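Local coordinates for protein ubiquitin (Sulfolobus solfataricus, PDB 4WWM) that probably serves as a small ubiquitin-like protein modifier of the Urm1 family, linked to the archaeal proteasome pathway and to tRNA processing, at residues K3-G8 and N71-I76; S12-R17 and K32-K37; N22-L27 and N65-D70. All coordinates share one frame; numbering follows the deposited sequence.

Contact 1 of 3, residues K3-G8 and N71-I76; sequences KVILKG and NDIIEI. With SO4 (sulfate ion), chain C.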
loop_
_atom_site.group_PDB
_atom_site.type_symbol
_atom_site.label_atom_id
_atom_site.label_comp_id
_atom_site.label_asym_id
_atom_site.label_seq_id
_atom_site.Cartn_x
_atom_site.Cartn_y
_atom_site.Cartn_z
ATOM N N LYS A 3 -9.442 2.047 0.528
ATOM C CA LYS A 3 -9.423 0.594 0.485
ATOM C C LYS A 3 -8.074 0.115 -0.039
ATOM O O LYS A 3 -7.613 0.578 -1.084
ATOM C CB LYS A 3 -10.559 0.078 -0.399
ATOM C CG LYS A 3 -10.704 -1.435 -0.439
ATOM C CD LYS A 3 -11.852 -1.845 -1.350
ATOM C CE LYS A 3 -12.001 -3.350 -1.434
ATOM N NZ LYS A 3 -13.103 -3.730 -2.361
ATOM N N VAL A 4 -7.446 -0.795 0.702
ATOM C CA VAL A 4 -6.182 -1.399 0.296
ATOM C C VAL A 4 -6.413 -2.830 -0.179
ATOM O O VAL A 4 -7.027 -3.631 0.529
ATOM C CB VAL A 4 -5.159 -1.404 1.449
ATOM C CG1 VAL A 4 -3.855 -2.079 1.024
ATOM C CG2 VAL A 4 -4.883 0.013 1.915
ATOM N N ILE A 5 -5.930 -3.135 -1.379
ATOM C CA ILE A 5 -6.010 -4.481 -1.933
ATOM C C ILE A 5 -4.609 -5.051 -2.137
ATOM O O ILE A 5 -3.774 -4.440 -2.803
ATOM C CB ILE A 5 -6.772 -4.499 -3.272
ATOM C CG1 ILE A 5 -8.182 -3.924 -3.086
ATOM C CG2 ILE A 5 -6.838 -5.921 -3.824
ATOM C CD1 ILE A 5 -9.028 -3.887 -4.359
ATOM N N LEU A 6 -4.358 -6.225 -1.564
ATOM C CA LEU A 6 -3.075 -6.901 -1.724
ATOM C C LEU A 6 -3.146 -7.874 -2.891
ATOM O O LEU A 6 -4.189 -8.483 -3.134
ATOM C CB LEU A 6 -2.685 -7.637 -0.438
ATOM C CG LEU A 6 -2.549 -6.782 0.825
ATOM C CD1 LEU A 6 -2.215 -7.659 2.015
ATOM C CD2 LEU A 6 -1.493 -5.709 0.662
ATOM N N LYS A 7 -2.036 -8.007 -3.611
ATOM C CA LYS A 7 -1.949 -8.918 -4.750
ATOM C C LYS A 7 -0.778 -9.882 -4.588
ATOM O O LYS A 7 0.178 -9.602 -3.861
ATOM C CB LYS A 7 -1.790 -8.137 -6.058
ATOM C CG LYS A 7 -2.992 -7.288 -6.441
ATOM C CD LYS A 7 -4.161 -8.144 -6.893
ATOM C CE LYS A 7 -5.403 -7.303 -7.128
ATOM N NZ LYS A 7 -6.613 -8.147 -7.334
ATOM N N GLY A 8 -0.860 -11.015 -5.278
ATOM C CA GLY A 8 0.227 -11.973 -5.305
ATOM C C GLY A 8 0.558 -12.542 -3.935
ATOM O O GLY A 8 -0.333 -12.717 -3.102
ATOM N N ASN A 71 -12.775 7.016 -0.794
ATOM C CA ASN A 71 -13.195 5.974 -1.726
ATOM C C ASN A 71 -12.086 5.532 -2.686
ATOM O O ASN A 71 -12.345 4.798 -3.639
ATOM C CB ASN A 71 -14.409 6.450 -2.526
ATOM C CG ASN A 71 -15.633 6.677 -1.652
ATOM O OD1 ASN A 71 -15.698 6.205 -0.515
ATOM N ND2 ASN A 71 -16.613 7.398 -2.184
ATOM N N ASP A 72 -10.855 5.970 -2.440
ATOM C CA ASP A 72 -9.730 5.554 -3.276
ATOM C C ASP A 72 -9.405 4.080 -3.064
ATOM O O ASP A 72 -9.542 3.555 -1.960
ATOM C CB ASP A 72 -8.485 6.397 -2.984
ATOM C CG ASP A 72 -8.556 7.788 -3.591
ATOM O OD1 ASP A 72 -9.355 8.004 -4.529
ATOM O OD2 ASP A 72 -7.793 8.666 -3.134
ATOM N N ILE A 73 -8.969 3.426 -4.136
ATOM C CA ILE A 73 -8.563 2.030 -4.083
ATOM C C ILE A 73 -7.057 1.928 -4.278
ATOM O O ILE A 73 -6.529 2.306 -5.325
ATOM C CB ILE A 73 -9.285 1.190 -5.151
ATOM C CG1 ILE A 73 -10.802 1.272 -4.946
ATOM C CG2 ILE A 73 -8.811 -0.261 -5.092
ATOM C CD1 ILE A 73 -11.615 0.610 -6.040
ATOM N N ILE A 74 -6.380 1.415 -3.256
ATOM C CA ILE A 74 -4.930 1.271 -3.269
ATOM C C ILE A 74 -4.543 -0.191 -3.463
ATOM O O ILE A 74 -4.814 -1.023 -2.604
ATOM C CB ILE A 74 -4.308 1.793 -1.958
ATOM C CG1 ILE A 74 -4.684 3.263 -1.746
ATOM C CG2 ILE A 74 -2.794 1.624 -1.986
ATOM C CD1 ILE A 74 -4.343 3.795 -0.369
ATOM N N GLU A 75 -3.901 -0.499 -4.585
ATOM C CA GLU A 75 -3.455 -1.863 -4.857
ATOM C C GLU A 75 -1.958 -1.973 -4.624
ATOM O O GLU A 75 -1.183 -1.206 -5.190
ATOM C CB GLU A 75 -3.785 -2.277 -6.293
ATOM C CG GLU A 75 -5.266 -2.307 -6.614
ATOM C CD GLU A 75 -5.529 -2.644 -8.066
ATOM O OE1 GLU A 75 -5.081 -3.718 -8.515
ATOM O OE2 GLU A 75 -6.173 -1.830 -8.759
ATOM N N ILE A 76 -1.558 -2.926 -3.785
ATOM C CA ILE A 76 -0.145 -3.176 -3.528
ATOM C C ILE A 76 0.244 -4.471 -4.233
ATOM O O ILE A 76 -0.255 -5.549 -3.904
ATOM C CB ILE A 76 0.159 -3.253 -2.022
ATOM C CG1 ILE A 76 -0.404 -2.017 -1.314
ATOM C CG2 ILE A 76 1.664 -3.346 -1.793
ATOM C CD1 ILE A 76 -0.276 -2.053 0.187
HETATM S S SO4 C . -16.465 -3.580 0.080
HETATM O O1 SO4 C . -16.927 -2.616 -0.915
HETATM O O2 SO4 C . -15.032 -3.802 -0.093
HETATM O O3 SO4 C . -17.180 -4.841 -0.097
HETATM O O4 SO4 C . -16.723 -3.059 1.419
#
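Val4 and Leu6 both meet the terminal methyl of Ile76: Ile76 CD1 lies 3.7 Å from Val4 CG1 and 3.9 Å from Leu6 CD2. Leu6 and Ile76 run alongside each other and point the same way, whereas Val4 crosses Ile76 at a slant, making the touch with CG1, the branch anti to the backbone N (chi1 178°). On the other face, Ile5 CD1 rests on Ile73 CG2 at 3.7 Å. Lys7, bent at chi2, brings CE within 3.9 Å of Glu75 OE1; Lys7 NZ stays 4.8 Å from Glu75 OE1, so these charges probably attract only loosely. Between the faces, five backbone bonds zip the strands together in parallel: Lys3 N to Asp72 O, Ile74 N to Lys3 O (2.6 Å), Ile5 N to Ile74 O, Ile76 N to Ile5 O, and Lys7 N to Ile76 O. The last is the most bent, at 140°. Lys3 extends away from strand 73-76 to place NZ 3.0 Å from O2 of a sulfate, probably from the crystallisation liquor, and the same nitrogen forms a salt bridge with Glu18. Replacing Lys3 by an alanine would probably leave Glu18 without its cationic mate and the sulfate without this donor. Farther out, Asp72 is held by Asn69 and Asn56, while Val29 and Leu30 of helix 26-33 cover the face of Val4, Ile74 and Ile76. First and last strands side by side and parallel, mid-sheet with a helix across one face, are the hallmark of the beta-grasp fold of ubiquitin.

Contact 2 of 3, residues S12-R17 and K32-K37; sequences SQFNFR and KIDSKK
Phe14, at the end of helix 10-14, packs against Ile33 at the end of helix 26-33, the helix that crosses the sheet of the beta-grasp fold, and against the turn that follows it. The ring turns an edge to one atom, the carbonyl oxygen: Phe14 CE1 lies 3.4 Å from Ile33 O, which sits close to the ring plane. Ile33 CG2 stands well above that plane, displaced from the ring centre toward CE1, and is 3.7 Å from Phe14 CE1. The edge of a second ring reaches the same methyl, with Phe16 CZ 4.2 Å from Ile33 CG2, so one branch of Ile33 serves both aromatics. Asp34 OD1 approaches Phe14 CZ obliquely at 3.6 Å, the ring and carboxylate planes turned 54° apart. Lys37 also crosses the ring obliquely, its CD 3.5 Å from Phe14 CD1. CD and CE do the touching; with chi4 at 65°, Lys37 NZ stays clear of the ring, 4.9 Å from Phe14 CD1. Leu6 of strand 3-6 and Leu39 and Ile40 of the following loop also press on Phe14, which is buried, whereas Lys37 is exposed. The contact is therefore mainly apolar, ring against Ile33 and the Lys37 chain, with Ile33 O probably drawn slightly to the ring's weakly positive C-H rim. The Asp34 carboxylate is satisfied and fixed by backbone N-H groups beyond this segment, OD1 accepting from Leu39 and Ile40 and OD2 from Leu41, so its position probably does not depend on the ring.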
loop_
_atom_site.group_PDB
_atom_site.type_symbol
_atom_site.label_atom_id
_atom_site.label_comp_id
_atom_site.label_asym_id
_atom_site.label_seq_id
_atom_site.Cartn_x
_atom_site.Cartn_y
_atom_site.Cartn_z
ATOM N N SER A 12 -0.886 -13.929 1.146
ATOM C CA SER A 12 -0.587 -14.961 2.131
ATOM C C SER A 12 0.382 -14.443 3.190
ATOM O O SER A 12 0.302 -14.835 4.348
ATOM C CB SER A 12 -0.012 -16.208 1.456
ATOM O OG SER A 12 1.287 -15.963 0.957
ATOM N N GLN A 13 1.287 -13.553 2.796
ATOM C CA GLN A 13 2.288 -13.024 3.717
ATOM C C GLN A 13 1.670 -12.126 4.790
ATOM O O GLN A 13 2.114 -12.129 5.939
ATOM C CB GLN A 13 3.364 -12.260 2.941
ATOM C CG GLN A 13 4.262 -13.173 2.117
ATOM C CD GLN A 13 5.293 -12.411 1.310
ATOM O OE1 GLN A 13 5.283 -11.180 1.268
ATOM N NE2 GLN A 13 6.194 -13.142 0.663
ATOM N N PHE A 14 0.651 -11.358 4.412
ATOM C CA PHE A 14 -0.070 -10.508 5.362
ATOM C C PHE A 14 -1.245 -11.239 6.009
ATOM O O PHE A 14 -1.707 -10.845 7.077
ATOM C CB PHE A 14 -0.583 -9.246 4.669
ATOM C CG PHE A 14 0.436 -8.151 4.571
ATOM C CD1 PHE A 14 0.598 -7.248 5.607
ATOM C CD2 PHE A 14 1.228 -8.021 3.444
ATOM C CE1 PHE A 14 1.533 -6.235 5.519
ATOM C CE2 PHE A 14 2.164 -7.012 3.352
ATOM C CZ PHE A 14 2.318 -6.118 4.391
ATOM N N ASN A 15 -1.727 -12.284 5.341
ATOM C CA ASN A 15 -2.855 -13.099 5.805
ATOM C C ASN A 15 -4.206 -12.391 5.675
ATOM O O ASN A 15 -5.144 -12.686 6.418
ATOM C CB ASN A 15 -2.647 -13.535 7.258
ATOM C CG ASN A 15 -3.442 -14.782 7.618
ATOM O OD1 ASN A 15 -3.644 -15.669 6.788
ATOM N ND2 ASN A 15 -3.900 -14.849 8.860
ATOM N N PHE A 16 -4.301 -11.461 4.730
ATOM C CA PHE A 16 -5.587 -10.906 4.321
ATOM C C PHE A 16 -5.462 -10.405 2.888
ATOM O O PHE A 16 -4.355 -10.320 2.357
ATOM C CB PHE A 16 -6.048 -9.787 5.267
ATOM C CG PHE A 16 -5.193 -8.549 5.228
ATOM C CD1 PHE A 16 -5.424 -7.558 4.290
ATOM C CD2 PHE A 16 -4.175 -8.365 6.146
ATOM C CE1 PHE A 16 -4.648 -6.417 4.258
ATOM C CE2 PHE A 16 -3.395 -7.223 6.119
ATOM C CZ PHE A 16 -3.632 -6.250 5.173
ATOM N N ARG A 17 -6.593 -10.096 2.261
ATOM C CA ARG A 17 -6.604 -9.686 0.858
ATOM C C ARG A 17 -6.984 -8.216 0.703
ATOM O O ARG A 17 -6.387 -7.496 -0.096
ATOM C CB ARG A 17 -7.572 -10.558 0.057
ATOM C CG ARG A 17 -7.553 -10.283 -1.438
ATOM C CD ARG A 17 -8.458 -11.243 -2.193
ATOM N NE ARG A 17 -8.517 -10.935 -3.620
ATOM C CZ ARG A 17 -9.220 -11.629 -4.510
ATOM N NH1 ARG A 17 -9.935 -12.681 -4.130
ATOM N NH2 ARG A 17 -9.209 -11.270 -5.787
ATOM N N LYS A 32 0.489 1.735 8.578
ATOM C CA LYS A 32 -0.559 1.054 9.334
ATOM C C LYS A 32 -0.693 -0.400 8.890
ATOM O O LYS A 32 -0.906 -1.290 9.711
ATOM C CB LYS A 32 -1.903 1.771 9.176
ATOM C CG LYS A 32 -3.059 1.057 9.881
ATOM C CD LYS A 32 -4.327 1.897 9.915
ATOM C CE LYS A 32 -4.201 3.075 10.869
ATOM N NZ LYS A 32 -5.432 3.916 10.890
ATOM N N ILE A 33 -0.572 -0.629 7.588
ATOM C CA ILE A 33 -0.625 -1.973 7.030
ATOM C C ILE A 33 0.613 -2.775 7.437
ATOM O O ILE A 33 0.511 -3.938 7.838
ATOM C CB ILE A 33 -0.732 -1.922 5.483
ATOM C CG1 ILE A 33 -2.056 -1.282 5.053
ATOM C CG2 ILE A 33 -0.599 -3.307 4.864
ATOM C CD1 ILE A 33 -3.302 -2.031 5.496
ATOM N N ASP A 34 1.776 -2.138 7.342
ATOM C CA ASP A 34 3.061 -2.818 7.480
ATOM C C ASP A 34 3.637 -2.703 8.891
ATOM O O ASP A 34 4.811 -3.012 9.117
ATOM C CB ASP A 34 4.052 -2.234 6.470
ATOM C CG ASP A 34 5.207 -3.166 6.168
ATOM O OD1 ASP A 34 4.978 -4.385 6.035
ATOM O OD2 ASP A 34 6.346 -2.671 6.045
ATOM N N SER A 35 2.797 -2.274 9.829
ATOM C CA SER A 35 3.231 -1.844 11.159
ATOM C C SER A 35 4.271 -2.755 11.819
ATOM O O SER A 35 5.432 -2.373 11.958
ATOM C CB SER A 35 2.013 -1.720 12.079
ATOM O OG SER A 35 2.377 -1.187 13.339
ATOM N N LYS A 36 3.859 -3.954 12.216
ATOM C CA LYS A 36 4.728 -4.829 13.000
ATOM C C LYS A 36 5.379 -5.914 12.154
ATOM O O LYS A 36 6.013 -6.827 12.684
ATOM C CB LYS A 36 3.935 -5.469 14.143
ATOM C CG LYS A 36 3.428 -4.464 15.167
ATOM C CD LYS A 36 2.727 -5.138 16.336
ATOM C CE LYS A 36 2.313 -4.119 17.388
ATOM N NZ LYS A 36 1.598 -4.740 18.539
ATOM N N LYS A 37 5.235 -5.803 10.837
ATOM C CA LYS A 37 5.671 -6.855 9.928
ATOM C C LYS A 37 6.912 -6.459 9.129
ATOM O O LYS A 37 7.823 -7.268 8.954
ATOM C CB LYS A 37 4.530 -7.220 8.977
ATOM C CG LYS A 37 3.298 -7.786 9.680
ATOM C CD LYS A 37 2.137 -7.933 8.710
ATOM C CE LYS A 37 1.008 -8.772 9.286
ATOM N NZ LYS A 37 0.379 -8.130 10.464
#

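Contact 3 of 3, residues N22-L27 and N65-D70; sequences NDRELL and NQLLND
Arg24 lies along the backbone of Leu68 and Leu67, and nearly every atom of its side chain meets something there. CB is 3.5 Å from Leu68 O and also faces Leu67 CD2; CG and CD pass the same carbonyl oxygen. The chain then bends at chi3 (68°), which turns NE back onto Leu68 O for a 2.9 Å hydrogen bond that is practically straight (179°), with the oxygen in the guanidinium plane. Leu67 CD2 lies over one face of that plane, offset toward the rim, and Leu67 CD1 approaches NH2. At the outer end Arg24 NH2 lies 3.8 Å from Asn69 OD1, a loose edge contact. Asp70 OD1 stands 4.6 Å from Arg24 NE and well out of the guanidinium plane, so it probably acts through charge alone, no N-H pointing at it. The backbone of Arg24 answers in the other direction: Leu68 N donates to Arg24 O at 2.8 Å. Leu68 is thus gripped at both N and O by one residue. Its CD1 comes 3.6 Å from Leu26 N, and the side chain also touches Val29 of the helix. Three waters bridge the segments. One joins Asn22 O to Asp70 OD1; two others donate to Asn65 OD1 and accept from Leu26 N and Leu27 N respectively, the Leu26 one also donating to Gln66 O. They serve amides of the first turn of helix 26-33, just after Glu25 at the N-cap position. In this beta-grasp domain the contact docks the loop leading into the last strand against the start of the helix.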
loop_
_atom_site.group_PDB
_atom_site.type_symbol
_atom_site.label_atom_id
_atom_site.label_comp_id
_atom_site.label_asym_id
_atom_site.label_seq_id
_atom_site.Cartn_x
_atom_site.Cartn_y
_atom_site.Cartn_z
ATOM N N ASN A 22 -8.380 4.419 7.521
ATOM C CA ASN A 22 -8.915 5.777 7.546
ATOM C C ASN A 22 -7.911 6.833 7.069
ATOM O O ASN A 22 -8.270 7.988 6.850
ATOM C CB ASN A 22 -9.405 6.127 8.954
ATOM C CG ASN A 22 -8.290 6.122 9.988
ATOM O OD1 ASN A 22 -7.113 5.963 9.660
ATOM N ND2 ASN A 22 -8.662 6.304 11.251
ATOM N N ASP A 23 -6.658 6.426 6.899
ATOM C CA ASP A 23 -5.580 7.356 6.571
ATOM C C ASP A 23 -5.747 7.988 5.189
ATOM O O ASP A 23 -6.107 7.311 4.227
ATOM C CB ASP A 23 -4.235 6.630 6.650
ATOM C CG ASP A 23 -3.904 6.167 8.056
ATOM O OD1 ASP A 23 -3.302 6.954 8.817
ATOM O OD2 ASP A 23 -4.247 5.015 8.398
ATOM N N ARG A 24 -5.480 9.290 5.099
ATOM C CA ARG A 24 -5.546 10.009 3.827
ATOM C C ARG A 24 -4.147 10.320 3.285
ATOM O O ARG A 24 -4.003 10.950 2.237
ATOM C CB ARG A 24 -6.351 11.299 3.989
ATOM C CG ARG A 24 -7.776 11.070 4.474
ATOM C CD ARG A 24 -8.560 12.367 4.512
ATOM N NE ARG A 24 -8.814 12.890 3.174
ATOM C CZ ARG A 24 -9.369 14.072 2.924
ATOM N NH1 ARG A 24 -9.730 14.868 3.923
ATOM N NH2 ARG A 24 -9.559 14.463 1.671
ATOM N N GLU A 25 -3.127 9.876 4.012
ATOM C CA GLU A 25 -1.735 10.029 3.599
ATOM C C GLU A 25 -1.158 8.656 3.269
ATOM O O GLU A 25 -1.138 7.769 4.125
ATOM C CB GLU A 25 -0.917 10.707 4.702
ATOM C CG GLU A 25 0.568 10.843 4.398
ATOM C CD GLU A 25 1.354 11.396 5.573
ATOM O OE1 GLU A 25 2.595 11.257 5.573
ATOM O OE2 GLU A 25 0.733 11.975 6.490
ATOM N N LEU A 26 -0.685 8.488 2.037
ATOM C CA LEU A 26 -0.272 7.174 1.548
ATOM C C LEU A 26 0.754 6.511 2.457
ATOM O O LEU A 26 0.625 5.334 2.778
ATOM C CB LEU A 26 0.297 7.275 0.132
ATOM C CG LEU A 26 0.833 5.957 -0.442
ATOM C CD1 LEU A 26 -0.257 4.894 -0.477
ATOM C CD2 LEU A 26 1.423 6.164 -1.830
ATOM N N LEU A 27 1.770 7.262 2.868
ATOM C CA LEU A 27 2.804 6.710 3.733
ATOM C C LEU A 27 2.189 6.136 5.005
ATOM O O LEU A 27 2.567 5.055 5.452
ATOM C CB LEU A 27 3.843 7.774 4.091
ATOM C CG LEU A 27 4.919 7.312 5.079
ATOM C CD1 LEU A 27 5.713 6.149 4.504
ATOM C CD2 LEU A 27 5.848 8.459 5.447
ATOM N N ASN A 65 1.868 12.587 -3.478
ATOM C CA ASN A 65 1.489 12.611 -2.068
ATOM C C ASN A 65 0.354 13.593 -1.782
ATOM O O ASN A 65 0.365 14.301 -0.775
ATOM C CB ASN A 65 2.698 12.959 -1.195
ATOM C CG ASN A 65 2.432 12.732 0.284
ATOM O OD1 ASN A 65 1.638 11.865 0.657
ATOM N ND2 ASN A 65 3.073 13.527 1.133
ATOM N N GLN A 66 -0.620 13.649 -2.682
ATOM C CA GLN A 66 -1.813 14.451 -2.449
ATOM C C GLN A 66 -2.752 13.707 -1.506
ATOM O O GLN A 66 -2.589 12.509 -1.276
ATOM C CB GLN A 66 -2.519 14.775 -3.767
ATOM C CG GLN A 66 -1.861 15.902 -4.554
ATOM C CD GLN A 66 -2.524 16.151 -5.894
ATOM O OE1 GLN A 66 -3.263 17.121 -6.063
ATOM N NE2 GLN A 66 -2.255 15.279 -6.860
ATOM N N LEU A 67 -3.719 14.431 -0.950
ATOM C CA LEU A 67 -4.720 13.840 -0.074
ATOM C C LEU A 67 -5.424 12.681 -0.754
ATOM O O LEU A 67 -5.898 12.807 -1.879
ATOM C CB LEU A 67 -5.758 14.882 0.342
ATOM C CG LEU A 67 -5.475 15.730 1.581
ATOM C CD1 LEU A 67 -6.557 16.784 1.731
ATOM C CD2 LEU A 67 -5.395 14.869 2.830
ATOM N N LEU A 68 -5.486 11.548 -0.066
ATOM C CA LEU A 68 -6.288 10.432 -0.534
ATOM C C LEU A 68 -7.747 10.690 -0.176
ATOM O O LEU A 68 -8.045 11.264 0.871
ATOM C CB LEU A 68 -5.808 9.116 0.081
ATOM C CG LEU A 68 -4.371 8.698 -0.232
ATOM C CD1 LEU A 68 -3.944 7.574 0.688
ATOM C CD2 LEU A 68 -4.250 8.274 -1.683
ATOM N N ASN A 69 -8.650 10.281 -1.058
ATOM C CA ASN A 69 -10.074 10.363 -0.778
ATOM C C ASN A 69 -10.559 9.028 -0.227
ATOM O O ASN A 69 -10.016 7.978 -0.567
ATOM C CB ASN A 69 -10.843 10.758 -2.034
ATOM C CG ASN A 69 -10.432 12.124 -2.556
ATOM O OD1 ASN A 69 -10.028 12.999 -1.786
ATOM N ND2 ASN A 69 -10.524 12.309 -3.866
ATOM N N ASP A 70 -11.569 9.082 0.633
ATOM C CA ASP A 70 -12.048 7.905 1.355
ATOM C C ASP A 70 -12.387 6.726 0.445
ATOM O O ASP A 70 -12.295 5.572 0.865
ATOM C CB ASP A 70 -13.282 8.270 2.185
ATOM C CG ASP A 70 -12.930 8.993 3.473
ATOM O OD1 ASP A 70 -11.755 9.388 3.642
ATOM O OD2 ASP A 70 -13.834 9.170 4.318
HETATM O O HOH W 1 -10.590 8.924 6.353
HETATM O O HOH W 2 -0.702 10.646 -0.055
HETATM O O HOH W 3 2.727 9.788 1.717
#

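Overall arrangement
Contact 1 forms the middle of the sheet, and contacts 2 and 3 lie toward the two ends of helix 26-33, both within the chain loop that contact 1 closes. Its centre is about 12 Å from that of contact 2, which it meets through Leu6: Leu6 N is 2.8 Å from Arg17 O, a probable hydrogen bond, and Leu6 CD1 packs 3.5 Å from Phe14 CB. Contact 3, centred about 13 Å from contact 1, joins it where Ile74 CD1 lies 3.9 Å from Leu68 CD1. Contacts 2 and 3, centres about 18 Å apart, are linked by the salt bridge of Lys32 NZ with Asp23 OD2 (3.0 Å). The sulfate at contact 1 marks no known site.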